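Local coordinates for intracellular protease/amidase (PDB 4K2H), which is of unknown function but belongs to the DJ-1/PfpI family, binds zinc and may act as a peptidase, at residues V22-D25 against I26-L30; A93-A97 against A98-I102. The protein carries 1 engineered substitution. All coordinates share one frame; numbering follows the deposited sequence.

Interaction 1 of 2, residues V22-D25 against I26-L30. With ZN (zinc ion), chain P.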
# COMPACT_ATOMS: atom_id res chain seq x y z
N VAL A 22 0.09 1.43 -3.27
CA VAL A 22 1.08 0.57 -3.97
C VAL A 22 1.30 1.14 -5.37
O VAL A 22 2.44 1.28 -5.80
CB VAL A 22 0.70 -0.92 -3.99
CG1 VAL A 22 1.70 -1.75 -4.80
CG2 VAL A 22 0.67 -1.49 -2.58
N THR A 23 0.23 1.57 -6.05
CA THR A 23 0.36 2.08 -7.41
C THR A 23 1.20 3.35 -7.41
O THR A 23 2.06 3.57 -8.26
CB THR A 23 -1.01 2.39 -8.05
OG1 THR A 23 -1.86 1.26 -7.96
CG2 THR A 23 -0.85 2.77 -9.53
N LEU A 24 0.92 4.20 -6.43
CA LEU A 24 1.67 5.42 -6.32
C LEU A 24 3.14 5.15 -6.01
O LEU A 24 4.04 5.78 -6.56
CB LEU A 24 1.01 6.27 -5.23
CG LEU A 24 1.65 7.59 -5.02
CD1 LEU A 24 0.55 8.58 -4.64
CD2 LEU A 24 2.77 7.47 -3.99
N ASP A 25 3.40 4.24 -5.10
CA ASP A 25 4.78 3.88 -4.76
C ASP A 25 5.54 3.38 -6.01
O ASP A 25 6.67 3.79 -6.29
CB ASP A 25 4.78 2.85 -3.62
CG ASP A 25 6.07 2.12 -3.47
OD1 ASP A 25 6.78 2.43 -2.52
OD2 ASP A 25 6.39 1.17 -4.26
N ILE A 26 4.92 2.48 -6.76
CA ILE A 26 5.61 1.91 -7.94
C ILE A 26 5.93 3.02 -8.94
O ILE A 26 7.09 3.18 -9.35
CB ILE A 26 4.75 0.82 -8.61
CG1 ILE A 26 4.57 -0.37 -7.66
CG2 ILE A 26 5.36 0.36 -9.93
CD1 ILE A 26 5.85 -1.04 -7.25
N LEU A 27 4.92 3.81 -9.28
CA LEU A 27 5.08 4.91 -10.21
C LEU A 27 6.20 5.86 -9.77
O LEU A 27 7.04 6.24 -10.59
CB LEU A 27 3.78 5.68 -10.40
CG LEU A 27 2.59 4.95 -11.07
CD1 LEU A 27 1.30 5.75 -10.90
CD2 LEU A 27 2.84 4.72 -12.54
N ARG A 28 6.21 6.22 -8.49
CA ARG A 28 7.19 7.17 -7.99
C ARG A 28 8.59 6.55 -7.88
O ARG A 28 9.57 7.26 -7.99
CB ARG A 28 6.75 7.84 -6.66
CG ARG A 28 5.91 9.10 -6.86
CD ARG A 28 5.34 9.72 -5.57
NE ARG A 28 4.42 10.85 -5.83
CZ ARG A 28 3.55 11.38 -4.97
NH1 ARG A 28 3.39 10.93 -3.72
NH2 ARG A 28 2.77 12.37 -5.38
N ARG A 29 8.69 5.23 -7.71
CA ARG A 29 10.02 4.59 -7.75
C ARG A 29 10.64 4.74 -9.13
O ARG A 29 11.85 4.89 -9.24
CB ARG A 29 9.96 3.10 -7.43
CG ARG A 29 10.01 2.78 -5.95
CD ARG A 29 9.62 1.35 -5.71
NE ARG A 29 9.15 1.18 -4.36
CZ ARG A 29 9.94 1.01 -3.31
NH1 ARG A 29 11.24 0.95 -3.45
NH2 ARG A 29 9.39 0.88 -2.10
N LEU A 30 9.81 4.72 -10.16
CA LEU A 30 10.25 4.93 -11.54
C LEU A 30 10.30 6.39 -11.93
O LEU A 30 10.26 6.69 -13.10
CB LEU A 30 9.28 4.24 -12.48
CG LEU A 30 9.31 2.73 -12.29
CD1 LEU A 30 8.04 2.12 -12.80
CD2 LEU A 30 10.53 2.16 -13.01
ZN ZN P . 6.83 4.12 -1.27
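Asp25 reaches one helical turn ahead to Arg29 in a salt bridge, its OD2 accepting from NE at 2.8 Å along a nearly straight bond (N-H...O 169°). OD2 lies at the edge of the guanidinium, almost in its plane, and NE comes to the syn side of the carboxylate, 31° out of that plane. The other oxygen, OD1, binds the zinc ion at 2.1 Å and takes a weak second bond from Arg29 NH2 at 3.1 Å. Zinc and Arg29 together thus fix the rotation of the carboxylate. Glu16, Glu17 and His49 of the second subunit complete the metal site, so this turn of helix 17-29, the crossover helix of a beta-alpha-beta unit between strands 6-11 and 33-38, joins the dimer through the metal. The buried side is closely filled: Leu27, against strand 33-38 and helix 159-171, rests its CG 3.2 Å from Thr23 O, and its CD1 runs beside Thr23 CG2 at 3.9 Å. On the partly exposed side Arg28 NH1 still passes 3.5 Å from Leu24 CD2, while Leu24 CD1 lies over one guanidinium face, toward its rim; Arg28 NH2 is held by Val34 O and Asp56.

Interaction 2 of 2, residues A93-A97 against A98-I102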
# COMPACT_ATOMS: atom_id res chain seq x y z
N ALA A 93 -13.96 11.66 -18.54
CA ALA A 93 -14.49 11.60 -19.90
C ALA A 93 -13.52 12.32 -20.83
O ALA A 93 -13.19 11.82 -21.91
CB ALA A 93 -15.89 12.18 -19.99
N ARG A 94 -13.04 13.48 -20.37
CA ARG A 94 -12.14 14.29 -21.14
C ARG A 94 -10.83 13.55 -21.44
O ARG A 94 -10.34 13.56 -22.57
CB ARG A 94 -11.88 15.58 -20.37
CG ARG A 94 -10.90 16.54 -21.03
CD ARG A 94 -10.92 17.89 -20.33
NE ARG A 94 -10.62 17.81 -18.90
CZ ARG A 94 -9.40 17.76 -18.37
NH1 ARG A 94 -9.25 17.70 -17.04
NH2 ARG A 94 -8.32 17.78 -19.14
N HIS A 95 -10.25 12.94 -20.42
CA HIS A 95 -9.02 12.18 -20.59
C HIS A 95 -9.26 11.00 -21.52
O HIS A 95 -8.41 10.68 -22.35
CB HIS A 95 -8.46 11.69 -19.24
CG HIS A 95 -7.76 12.75 -18.46
ND1 HIS A 95 -8.43 13.72 -17.78
CD2 HIS A 95 -6.44 13.02 -18.29
CE1 HIS A 95 -7.58 14.54 -17.20
NE2 HIS A 95 -6.36 14.14 -17.50
N ASP A 96 -10.41 10.35 -21.38
CA ASP A 96 -10.70 9.22 -22.20
C ASP A 96 -10.75 9.65 -23.67
O ASP A 96 -10.14 9.01 -24.52
CB ASP A 96 -12.01 8.56 -21.78
CG ASP A 96 -12.10 7.11 -22.21
OD1 ASP A 96 -11.21 6.59 -22.94
OD2 ASP A 96 -13.09 6.48 -21.80
N ALA A 97 -11.41 10.77 -23.95
CA ALA A 97 -11.63 11.20 -25.33
C ALA A 97 -10.32 11.69 -25.96
O ALA A 97 -10.20 11.71 -27.18
CB ALA A 97 -12.69 12.30 -25.38
N ALA A 98 -9.34 12.08 -25.13
CA ALA A 98 -8.02 12.47 -25.62
C ALA A 98 -7.06 11.28 -25.70
O ALA A 98 -5.88 11.48 -25.84
CB ALA A 98 -7.45 13.55 -24.73
N GLY A 99 -7.56 10.06 -25.60
CA GLY A 99 -6.73 8.85 -25.63
C GLY A 99 -5.82 8.62 -24.42
O GLY A 99 -4.93 7.77 -24.49
N LYS A 100 -5.99 9.35 -23.32
CA LYS A 100 -5.13 9.10 -22.15
C LYS A 100 -5.54 7.80 -21.46
O LYS A 100 -6.64 7.27 -21.70
CB LYS A 100 -5.16 10.25 -21.16
CG LYS A 100 -4.89 11.58 -21.80
CD LYS A 100 -3.71 11.51 -22.75
CE LYS A 100 -3.20 12.89 -23.11
NZ LYS A 100 -2.05 12.80 -24.03
N LEU A 101 -4.63 7.26 -20.65
CA LEU A 101 -4.90 5.99 -19.97
C LEU A 101 -5.89 6.14 -18.77
O LEU A 101 -5.72 6.98 -17.88
CB LEU A 101 -3.59 5.31 -19.52
CG LEU A 101 -2.51 5.10 -20.60
CD1 LEU A 101 -1.24 4.49 -20.00
CD2 LEU A 101 -3.03 4.23 -21.74
N ILE A 102 -6.92 5.32 -18.78
CA ILE A 102 -7.90 5.26 -17.70
C ILE A 102 -7.69 3.93 -17.03
O ILE A 102 -7.80 2.84 -17.65
CB ILE A 102 -9.32 5.32 -18.24
CG1 ILE A 102 -9.46 6.49 -19.22
CG2 ILE A 102 -10.33 5.36 -17.11
CD1 ILE A 102 -9.07 7.83 -18.64
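His95 bonds to Lys100 through the backbone, and their side chains touch. The carbonyl oxygen of His95 accepts from Lys100 N at 2.9 Å, and Asp96 O accepts from Gly99 N at 3.0 Å; this pair of bonds, with Gly99 at positive phi (70°) as the C-prime residue, is a Schellman motif ending helix 86-97. The Gly99 donor stands well above the carbonyl plane of Asp96 instead of along a lone pair. One residue earlier, Ala98 N still reaches Arg94 O at 3.1 Å, the closing bond of helical type, and makes a weak second bond to His95 O. The turn delivers the chain into strand 101-104, the outermost parallel strand, which also pairs with the chain around strand 150-153.

The His95 side chain starts with CB, which packs 4.0 Å from Ile102 CD1 and also touches Lys100 CB. With its CG anti to the carbonyl carbon (chi1 -77°), the ring slants across the Lys100 chain. There His95 CD2 comes 4.1 Å from Lys100 CG. ND1 sits 4.0 Å above the plane of the Arg94 guanidinium, toward its rim, and bonds to Phe91 O; Arg94 NH2 bonds to Ala65 O. At the tip, His95 NE2 bonds to Phe67 N. Asp96 crosses Ile102 at about a right angle, its carboxylate carbon CG 4.0 Å from Ile102 CG1; OD2 forms a salt bridge with Arg122, and OD1 one with Lys120 and a hydrogen bond with Asn149 ND2.

Because a backbone carbonyl faces ND1 and a backbone amide faces NE2, the imidazole is probably neutral with its proton on ND1, and the nearby Arg94 charge would be expected to disfavour a second proton on the ring.

How the interactions relate
Both contacts are local, each within one unbroken run of chain, and they come in series without nesting or crossing. From the N terminus, the chain leaves strand 6-11 and enters helix 17-29, whose last turns form interaction 1 before strand 33-38 begins. After strand 69-72 and two helices, interaction 2 turns the end of helix 86-97 into strand 101-104. The first therefore belongs to the crossover joining two inner strands, the second to the approach to the outermost parallel strand of the same sheet. Their centres are 21 Å apart. Interaction 1 faces the second subunit, whereas interaction 2 touches no other chain of the assembly. Helix 159-171 touches residues of both 22-30 and 98-102.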